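Local coordinates for protein ferredoxin (Thauera aromatica, PDB 1RGV) that carries electrons on two [4Fe-4S] clusters and probably serves as the electron donor of 4-hydroxybenzoyl-CoA reductase, at residues Y3-C8 against C57-P62; A10-V15 against P28-D33; C37-G42 against E69-K74. One frame throughout, in Å; residues are numbered along the deposited sequence.

Contact 1. Residues Y3-C8 against C57-P62. With SF4 (iron/sulfur cluster), chain B.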
loop_
_atom_site.group_PDB
_atom_site.type_symbol
_atom_site.label_atom_id
_atom_site.label_comp_id
_atom_site.label_asym_id
_atom_site.label_seq_id
_atom_site.Cartn_x
_atom_site.Cartn_y
_atom_site.Cartn_z
ATOM N N TYR A 3 4.752 0.893 3.374
ATOM C CA TYR A 3 5.846 1.204 2.471
ATOM C C TYR A 3 6.561 -0.104 2.163
ATOM O O TYR A 3 6.349 -1.100 2.855
ATOM C CB TYR A 3 6.781 2.231 3.110
ATOM C CG TYR A 3 7.904 1.664 3.934
ATOM C CD1 TYR A 3 9.194 1.583 3.413
ATOM C CD2 TYR A 3 7.692 1.240 5.245
ATOM C CE1 TYR A 3 10.251 1.101 4.177
ATOM C CE2 TYR A 3 8.744 0.756 6.024
ATOM C CZ TYR A 3 10.023 0.690 5.484
ATOM O OH TYR A 3 11.079 0.227 6.244
ATOM N N ILE A 4 7.394 -0.115 1.128
ATOM C CA ILE A 4 8.082 -1.341 0.744
ATOM C C ILE A 4 9.567 -1.433 1.119
ATOM O O ILE A 4 10.350 -0.511 0.874
ATOM C CB ILE A 4 7.911 -1.581 -0.768
ATOM C CG1 ILE A 4 6.412 -1.658 -1.093
ATOM C CG2 ILE A 4 8.642 -2.850 -1.190
ATOM C CD1 ILE A 4 6.090 -1.672 -2.573
ATOM N N ASN A 5 9.921 -2.568 1.726
ATOM C CA ASN A 5 11.282 -2.884 2.160
ATOM C C ASN A 5 12.234 -2.912 0.993
ATOM O O ASN A 5 11.855 -2.651 -0.147
ATOM C CB ASN A 5 11.343 -4.275 2.791
ATOM C CG ASN A 5 11.253 -4.241 4.283
ATOM O OD1 ASN A 5 11.344 -3.177 4.895
ATOM N ND2 ASN A 5 11.086 -5.414 4.894
ATOM N N ASP A 6 13.477 -3.268 1.291
ATOM C CA ASP A 6 14.490 -3.384 0.268
ATOM C C ASP A 6 14.567 -4.864 -0.089
ATOM O O ASP A 6 15.335 -5.271 -0.959
ATOM C CB ASP A 6 15.835 -2.891 0.786
ATOM C CG ASP A 6 16.677 -2.275 -0.312
ATOM O OD1 ASP A 6 16.855 -2.923 -1.374
ATOM O OD2 ASP A 6 17.159 -1.137 -0.117
ATOM N N ASP A 7 13.763 -5.673 0.595
ATOM C CA ASP A 7 13.728 -7.103 0.323
ATOM C C ASP A 7 12.790 -7.361 -0.845
ATOM O O ASP A 7 12.587 -8.504 -1.259
ATOM C CB ASP A 7 13.251 -7.889 1.544
ATOM C CG ASP A 7 14.267 -7.897 2.666
ATOM O OD1 ASP A 7 15.475 -7.734 2.381
ATOM O OD2 ASP A 7 13.860 -8.079 3.831
ATOM N N CYS A 8 12.207 -6.291 -1.370
ATOM C CA CYS A 8 11.305 -6.415 -2.498
ATOM C C CYS A 8 12.035 -7.173 -3.606
ATOM O O CYS A 8 13.216 -6.933 -3.859
ATOM C CB CYS A 8 10.892 -5.025 -2.984
ATOM S SG CYS A 8 9.856 -5.024 -4.458
ATOM N N CYS A 57 7.574 -7.888 2.515
ATOM C CA CYS A 57 8.297 -6.620 2.617
ATOM C C CYS A 57 7.446 -5.351 2.578
ATOM O O CYS A 57 7.865 -4.343 2.007
ATOM C CB CYS A 57 9.335 -6.556 1.497
ATOM S SG CYS A 57 8.636 -6.822 -0.160
ATOM N N ILE A 58 6.268 -5.392 3.195
ATOM C CA ILE A 58 5.374 -4.236 3.203
ATOM C C ILE A 58 4.985 -3.851 4.634
ATOM O O ILE A 58 3.826 -3.982 5.040
ATOM C CB ILE A 58 4.095 -4.533 2.384
ATOM C CG1 ILE A 58 4.475 -5.169 1.044
ATOM C CG2 ILE A 58 3.323 -3.249 2.133
ATOM C CD1 ILE A 58 3.285 -5.638 0.229
ATOM N N PRO A 59 5.960 -3.367 5.417
ATOM C CA PRO A 59 5.719 -2.963 6.806
ATOM C C PRO A 59 4.949 -1.650 6.934
ATOM O O PRO A 59 4.689 -0.974 5.937
ATOM C CB PRO A 59 7.129 -2.864 7.372
ATOM C CG PRO A 59 7.915 -2.395 6.191
ATOM C CD PRO A 59 7.390 -3.262 5.081
ATOM N N ASP A 60 4.579 -1.303 8.166
ATOM C CA ASP A 60 3.857 -0.063 8.421
ATOM C C ASP A 60 4.881 1.059 8.385
ATOM O O ASP A 60 5.965 0.923 8.944
ATOM C CB ASP A 60 3.186 -0.085 9.798
ATOM C CG ASP A 60 2.254 -1.272 9.984
ATOM O OD1 ASP A 60 1.548 -1.646 9.026
ATOM O OD2 ASP A 60 2.212 -1.826 11.104
ATOM N N ASN A 61 4.545 2.164 7.728
ATOM C CA ASN A 61 5.467 3.289 7.644
ATOM C C ASN A 61 5.376 4.168 8.890
ATOM O O ASN A 61 4.430 4.946 9.046
ATOM C CB ASN A 61 5.163 4.141 6.415
ATOM C CG ASN A 61 6.253 5.147 6.132
ATOM O OD1 ASN A 61 6.848 5.704 7.052
ATOM N ND2 ASN A 61 6.521 5.391 4.853
ATOM N N PRO A 62 6.367 4.068 9.790
ATOM C CA PRO A 62 6.354 4.875 11.012
ATOM C C PRO A 62 6.254 6.380 10.747
ATOM O O PRO A 62 5.884 7.144 11.640
ATOM C CB PRO A 62 7.659 4.477 11.700
ATOM C CG PRO A 62 8.545 4.098 10.566
ATOM C CD PRO A 62 7.624 3.306 9.681
HETATM FE FE1 SF4 B . 6.177 -7.998 -2.541
HETATM FE FE2 SF4 B . 5.186 -6.196 -4.495
HETATM FE FE3 SF4 B . 7.835 -6.333 -3.849
HETATM FE FE4 SF4 B . 6.579 -8.412 -5.203
HETATM S S1 SF4 B . 6.908 -6.173 -5.941
HETATM S S2 SF4 B . 7.996 -8.445 -3.676
HETATM S S3 SF4 B . 4.551 -8.265 -4.292
HETATM S S4 SF4 B . 6.286 -5.681 -2.542
#
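The N-terminal segment of this two-[4Fe-4S] ferredoxin, Y3-C8, runs beside C57-P62 in a loop-to-loop pairing that ends at one cluster. Two backbone bonds tie it: N5 N to C57 O at 2.7 Å, nearly straight at 172°, and the longer Y3 N to P59 O at 3.2 Å. Between them Y3 O takes a CA-H...O contact from I58, and C57 O takes another from I4. Outside this backbone seam the Y3 ring and the P59 ring meet obliquely, with CE2 of Y3 3.3 Å from CG of P59; the N61 side chain crosses that of Y3 at about a right angle, with ND2 3.6 Å from Y3 CB and the amide and ring planes 57° apart. Towards the cluster, C8 SG binds an iron (FE3) at 2.5 Å. C57 is not a ligand: its SG, set between its backbone N and carbonyl carbon (chi1 54°), turns to the inorganic sulfur S4 at 3.5 Å and packs against C8 CA. CG2 of I4 comes to 3.9 Å from S4. Beyond the pair, I4 and I58 both lean on I32 of strand 31-32, while R50 of helix 48-52 bonds I58 O and forms a salt bridge with D60.

Contact 2. Residues A10-V15 against P28-D33. With SF4 (iron/sulfur cluster), chain B.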
loop_
_atom_site.group_PDB
_atom_site.type_symbol
_atom_site.label_atom_id
_atom_site.label_comp_id
_atom_site.label_asym_id
_atom_site.label_seq_id
_atom_site.Cartn_x
_atom_site.Cartn_y
_atom_site.Cartn_z
ATOM N N ALA A 10 10.547 -7.390 -6.649
ATOM C CA ALA A 10 10.009 -6.793 -7.864
ATOM C C ALA A 10 9.252 -7.821 -8.703
ATOM O O ALA A 10 9.366 -7.829 -9.927
ATOM C CB ALA A 10 11.135 -6.170 -8.682
ATOM N N CYS A 11 8.481 -8.685 -8.045
ATOM C CA CYS A 11 7.710 -9.704 -8.750
ATOM C C CYS A 11 6.441 -9.103 -9.364
ATOM O O CYS A 11 5.738 -9.763 -10.133
ATOM C CB CYS A 11 7.346 -10.854 -7.807
ATOM S SG CYS A 11 6.138 -10.447 -6.527
ATOM N N ASP A 12 6.149 -7.853 -9.007
ATOM C CA ASP A 12 4.995 -7.132 -9.542
ATOM C C ASP A 12 3.622 -7.688 -9.119
ATOM O O ASP A 12 2.577 -7.104 -9.428
ATOM C CB ASP A 12 5.116 -7.092 -11.075
ATOM C CG ASP A 12 4.096 -6.176 -11.724
ATOM O OD1 ASP A 12 3.031 -6.678 -12.142
ATOM O OD2 ASP A 12 4.356 -4.954 -11.813
ATOM N N ALA A 13 3.634 -8.795 -8.385
ATOM C CA ALA A 13 2.408 -9.441 -7.936
ATOM C C ALA A 13 1.450 -8.586 -7.108
ATOM O O ALA A 13 0.297 -8.969 -6.913
ATOM C CB ALA A 13 2.757 -10.694 -7.158
ATOM N N CYS A 14 1.901 -7.431 -6.636
ATOM C CA CYS A 14 1.049 -6.598 -5.793
ATOM C C CYS A 14 0.236 -5.507 -6.475
ATOM O O CYS A 14 -0.810 -5.109 -5.963
ATOM C CB CYS A 14 1.890 -5.958 -4.685
ATOM S SG CYS A 14 3.204 -4.883 -5.295
ATOM N N VAL A 15 0.711 -5.017 -7.615
ATOM C CA VAL A 15 0.012 -3.945 -8.328
ATOM C C VAL A 15 -1.492 -4.191 -8.535
ATOM O O VAL A 15 -2.297 -3.291 -8.288
ATOM C CB VAL A 15 0.672 -3.666 -9.701
ATOM C CG1 VAL A 15 -0.027 -2.510 -10.382
ATOM C CG2 VAL A 15 2.151 -3.350 -9.517
ATOM N N PRO A 28 15.741 -1.162 -8.105
ATOM C CA PRO A 28 15.434 -2.564 -7.792
ATOM C C PRO A 28 14.106 -2.877 -7.085
ATOM O O PRO A 28 13.598 -3.996 -7.204
ATOM C CB PRO A 28 16.627 -2.981 -6.944
ATOM C CG PRO A 28 16.889 -1.734 -6.159
ATOM C CD PRO A 28 16.800 -0.653 -7.212
ATOM N N ILE A 29 13.544 -1.919 -6.349
ATOM C CA ILE A 29 12.294 -2.185 -5.633
ATOM C C ILE A 29 11.117 -1.285 -6.007
ATOM O O ILE A 29 11.285 -0.253 -6.660
ATOM C CB ILE A 29 12.500 -2.095 -4.097
ATOM C CG1 ILE A 29 12.833 -0.654 -3.692
ATOM C CG2 ILE A 29 13.612 -3.045 -3.667
ATOM C CD1 ILE A 29 13.063 -0.463 -2.196
ATOM N N TYR A 30 9.922 -1.691 -5.587
ATOM C CA TYR A 30 8.704 -0.937 -5.858
ATOM C C TYR A 30 8.470 0.132 -4.792
ATOM O O TYR A 30 8.930 0.002 -3.655
ATOM C CB TYR A 30 7.515 -1.890 -5.924
ATOM C CG TYR A 30 7.396 -2.626 -7.241
ATOM C CD1 TYR A 30 8.529 -3.115 -7.896
ATOM C CD2 TYR A 30 6.148 -2.847 -7.829
ATOM C CE1 TYR A 30 8.419 -3.804 -9.104
ATOM C CE2 TYR A 30 6.028 -3.538 -9.035
ATOM C CZ TYR A 30 7.166 -4.012 -9.662
ATOM O OH TYR A 30 7.056 -4.699 -10.846
ATOM N N VAL A 31 7.748 1.185 -5.167
ATOM C CA VAL A 31 7.483 2.297 -4.258
ATOM C C VAL A 31 5.995 2.592 -4.043
ATOM O O VAL A 31 5.210 2.598 -4.995
ATOM C CB VAL A 31 8.150 3.585 -4.778
ATOM C CG1 VAL A 31 8.113 4.655 -3.702
ATOM C CG2 VAL A 31 9.578 3.293 -5.220
ATOM N N ILE A 32 5.620 2.841 -2.790
ATOM C CA ILE A 32 4.238 3.162 -2.445
ATOM C C ILE A 32 4.099 4.665 -2.213
ATOM O O ILE A 32 4.962 5.287 -1.592
ATOM C CB ILE A 32 3.780 2.443 -1.152
ATOM C CG1 ILE A 32 3.589 0.949 -1.417
ATOM C CG2 ILE A 32 2.490 3.073 -0.627
ATOM C CD1 ILE A 32 3.166 0.165 -0.180
ATOM N N ASP A 33 3.017 5.246 -2.718
ATOM C CA ASP A 33 2.779 6.666 -2.533
ATOM C C ASP A 33 1.998 6.792 -1.236
ATOM O O ASP A 33 0.816 6.453 -1.185
ATOM C CB ASP A 33 1.949 7.224 -3.686
ATOM C CG ASP A 33 1.917 8.750 -3.702
ATOM O OD1 ASP A 33 1.854 9.357 -2.607
ATOM O OD2 ASP A 33 1.945 9.334 -4.814
HETATM FE FE1 SF4 B . 6.177 -7.998 -2.541
HETATM FE FE2 SF4 B . 5.186 -6.196 -4.495
HETATM FE FE3 SF4 B . 7.835 -6.333 -3.849
HETATM FE FE4 SF4 B . 6.579 -8.412 -5.203
HETATM S S1 SF4 B . 6.908 -6.173 -5.941
HETATM S S2 SF4 B . 7.996 -8.445 -3.676
HETATM S S3 SF4 B . 4.551 -8.265 -4.292
HETATM S S4 SF4 B . 6.286 -5.681 -2.542
#
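Y30 meets A10, D12 and V15 around its ring, and the inorganic sulfur S1 of the cluster sits over the ring centre, 3.7 Å above its plane. This is the cluster-binding loop of a bacterial-type ferredoxin, the CxxCxxC run in which C11 SG and C14 SG each bind an iron at 2.5 Å (FE4 and FE2); Y30, just ahead of strand 31-32, lays its ring face against the cluster. A10 CA lies obliquely to the ring, and A10 CB is 3.6 Å from Y30 CE1 and also near P28 O. The D12 carboxylate stands 70° from the ring plane; its CG lies anti to the backbone N (chi1 -171°), which carries OD2 to the ring edge, where Y30 OH donates to its anti lone pair at 2.9 Å. CG2 of V15 reaches the edge at CE2, close to the ring plane, while C14 SG makes an oblique sulfur-aromatic contact from further off. In the next shell, I23 of strand 23-24 touches both C14 and Y30, and I4 packs on Y30 as well. A type I turn from D12 to V15 brings the loop back past the ring. Within it A13 N donates to C11 SG at 3.5 Å, which may temper the charge on that thiolate.

Contact 3. Residues C37-G42 against E69-K74. With SF4 (iron/sulfur cluster), chain C.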
loop_
_atom_site.group_PDB
_atom_site.type_symbol
_atom_site.label_atom_id
_atom_site.label_comp_id
_atom_site.label_asym_id
_atom_site.label_seq_id
_atom_site.Cartn_x
_atom_site.Cartn_y
_atom_site.Cartn_z
ATOM N N CYS A 37 -1.969 5.509 -0.328
ATOM C CA CYS A 37 -2.172 4.297 0.458
ATOM C C CYS A 37 -3.050 4.528 1.678
ATOM O O CYS A 37 -2.647 5.206 2.620
ATOM C CB CYS A 37 -0.831 3.712 0.907
ATOM S SG CYS A 37 -0.980 2.260 1.989
ATOM N N SER A 38 -4.250 3.951 1.654
ATOM C CA SER A 38 -5.193 4.078 2.764
ATOM C C SER A 38 -5.184 2.793 3.582
ATOM O O SER A 38 -6.062 2.566 4.420
ATOM C CB SER A 38 -6.607 4.320 2.236
ATOM O OG SER A 38 -7.103 3.171 1.568
ATOM N N GLU A 39 -4.186 1.952 3.328
ATOM C CA GLU A 39 -4.059 0.674 4.017
ATOM C C GLU A 39 -5.278 -0.197 3.730
ATOM O O GLU A 39 -5.650 -1.059 4.530
ATOM C CB GLU A 39 -3.877 0.901 5.523
ATOM C CG GLU A 39 -2.507 1.482 5.857
ATOM C CD GLU A 39 -2.261 1.626 7.341
ATOM O OE1 GLU A 39 -2.525 0.654 8.081
ATOM O OE2 GLU A 39 -1.790 2.707 7.764
ATOM N N CYS A 40 -5.881 0.041 2.568
ATOM C CA CYS A 40 -7.058 -0.685 2.111
ATOM C C CYS A 40 -8.351 -0.356 2.848
ATOM O O CYS A 40 -9.406 -0.896 2.506
ATOM C CB CYS A 40 -6.810 -2.196 2.163
ATOM S SG CYS A 40 -5.943 -2.845 0.721
ATOM N N VAL A 41 -8.291 0.514 3.855
ATOM C CA VAL A 41 -9.513 0.874 4.575
ATOM C C VAL A 41 -10.425 1.540 3.553
ATOM O O VAL A 41 -9.949 2.219 2.639
ATOM C CB VAL A 41 -9.254 1.863 5.737
ATOM C CG1 VAL A 41 -8.078 1.387 6.566
ATOM C CG2 VAL A 41 -9.017 3.259 5.200
ATOM N N GLY A 42 -11.728 1.345 3.700
ATOM C CA GLY A 42 -12.654 1.921 2.746
ATOM C C GLY A 42 -12.766 1.007 1.540
ATOM O O GLY A 42 -13.518 1.285 0.606
ATOM N N GLU A 69 -9.861 6.819 10.719
ATOM C CA GLU A 69 -10.674 7.949 10.294
ATOM C C GLU A 69 -9.932 8.668 9.170
ATOM O O GLU A 69 -10.485 8.899 8.092
ATOM C CB GLU A 69 -10.907 8.894 11.475
ATOM C CG GLU A 69 -11.486 8.191 12.701
ATOM C CD GLU A 69 -11.660 9.116 13.897
ATOM O OE1 GLU A 69 -10.646 9.682 14.370
ATOM O OE2 GLU A 69 -12.810 9.276 14.366
ATOM N N GLU A 70 -8.672 9.003 9.427
ATOM C CA GLU A 70 -7.838 9.680 8.441
ATOM C C GLU A 70 -7.755 8.835 7.177
ATOM O O GLU A 70 -7.966 9.326 6.068
ATOM C CB GLU A 70 -6.428 9.886 8.991
ATOM C CG GLU A 70 -6.352 10.794 10.195
ATOM C CD GLU A 70 -4.948 10.887 10.749
ATOM O OE1 GLU A 70 -4.443 9.866 11.262
ATOM O OE2 GLU A 70 -4.346 11.979 10.664
ATOM N N LEU A 71 -7.440 7.557 7.361
ATOM C CA LEU A 71 -7.318 6.628 6.247
ATOM C C LEU A 71 -8.614 6.560 5.448
ATOM O O LEU A 71 -8.596 6.633 4.217
ATOM C CB LEU A 71 -6.934 5.243 6.773
ATOM C CG LEU A 71 -5.529 5.168 7.377
ATOM C CD1 LEU A 71 -5.371 3.894 8.184
ATOM C CD2 LEU A 71 -4.497 5.251 6.259
ATOM N N GLN A 72 -9.734 6.429 6.152
ATOM C CA GLN A 72 -11.042 6.363 5.510
ATOM C C GLN A 72 -11.253 7.618 4.665
ATOM O O GLN A 72 -11.738 7.547 3.532
ATOM C CB GLN A 72 -12.147 6.261 6.567
ATOM C CG GLN A 72 -13.557 6.238 5.997
ATOM C CD GLN A 72 -13.830 5.013 5.148
ATOM O OE1 GLN A 72 -13.840 3.885 5.648
ATOM N NE2 GLN A 72 -14.053 5.225 3.855
ATOM N N GLU A 73 -10.875 8.762 5.229
ATOM C CA GLU A 73 -11.011 10.046 4.550
ATOM C C GLU A 73 -10.120 10.131 3.314
ATOM O O GLU A 73 -10.510 10.700 2.287
ATOM C CB GLU A 73 -10.687 11.178 5.530
ATOM C CG GLU A 73 -11.712 11.296 6.653
ATOM C CD GLU A 73 -11.326 12.312 7.715
ATOM O OE1 GLU A 73 -10.907 13.428 7.344
ATOM O OE2 GLU A 73 -11.455 11.996 8.922
ATOM N N LYS A 74 -8.924 9.554 3.411
ATOM C CA LYS A 74 -7.985 9.555 2.297
ATOM C C LYS A 74 -8.567 8.720 1.158
ATOM O O LYS A 74 -8.437 9.067 -0.018
ATOM C CB LYS A 74 -6.640 8.964 2.734
ATOM C CG LYS A 74 -5.568 9.030 1.656
ATOM C CD LYS A 74 -4.337 8.210 2.010
ATOM C CE LYS A 74 -3.665 8.704 3.279
ATOM N NZ LYS A 74 -2.362 8.020 3.506
HETATM FE FE1 SF4 C . -2.812 -0.173 -1.987
HETATM FE FE2 SF4 C . -1.454 -2.030 -0.331
HETATM FE FE3 SF4 C . -1.967 0.537 0.469
HETATM FE FE4 SF4 C . -4.023 -1.324 0.180
HETATM S S1 SF4 C . -2.196 -1.397 1.698
HETATM S S2 SF4 C . -3.928 0.707 -0.308
HETATM S S3 SF4 C . -3.211 -2.505 -1.531
HETATM S S4 SF4 C . -0.664 -0.018 -1.129
#
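L71 pushes from helix 68-78 into the turn S38-V41, and the V41 and L71 side chains cross at about a right angle. CG2 of V41 lies over the base of the leucine, against CB and the carbonyl carbon of L71, and also approaches Q72 N; CG1 comes alongside CB and CD1. V41 has CG2 between its backbone N and carbonyl carbon (chi1 -47° for CG1), the rotation that presents this branch to the helix. Further out along L71, CD2 rests on the backbone of S38, 3.6 Å from S38 O, and CD1 meets the carboxylate end of E39, whose OE2 is 3.8 Å away and is itself bonded to the N terminus at A1. The turn that receives the leucine is type I', closed by V41 N to S38 O at 3.1 Å, and it belongs to the binding loop of the second [4Fe-4S] cluster: C37 SG and C40 SG bind irons FE3 and FE4, each at 2.5 Å. The helix therefore packs on the outer side of the loop, behind the ligands. K74 works beside L71. Its chain runs extended to CD, which lies beside C37 O; the bend at chi3 (-61°) then turns CE and the ammonium, so that NZ donates to C37 O at 3.0 Å, from above the carbonyl plane. NZ has three oxygen partners in all: C37 O, P34 O and E66 OE2, the last as a salt bridge. At the other end Q72, bent at chi2, folds its amide towards G42, with OE1 3.7 Å from G42 CA.

Overall arrangement
Contacts 1 and 2 serve the same cluster, and contact 2 is nested within the chain loop that contact 1 closes, I29 packing on N5 and C8, and Y30 on I4. Contact 3 lies on the opposite side of the chain's centre, at the other cluster, with I32 against C37 as its link to contact 2. Half of contact 3's touching residues are buried, against 3 of 10 in contact 1 and 2 of 6 in contact 2. Their chemistry differs: 3-8 with 57-62 relies on backbone bonds between loops, 10-15 with 28-33 on one aromatic ring with the cluster over a face and a carboxylate at its edge, and 37-42 with 69-74 on a helix supplying a leucine and a lysine.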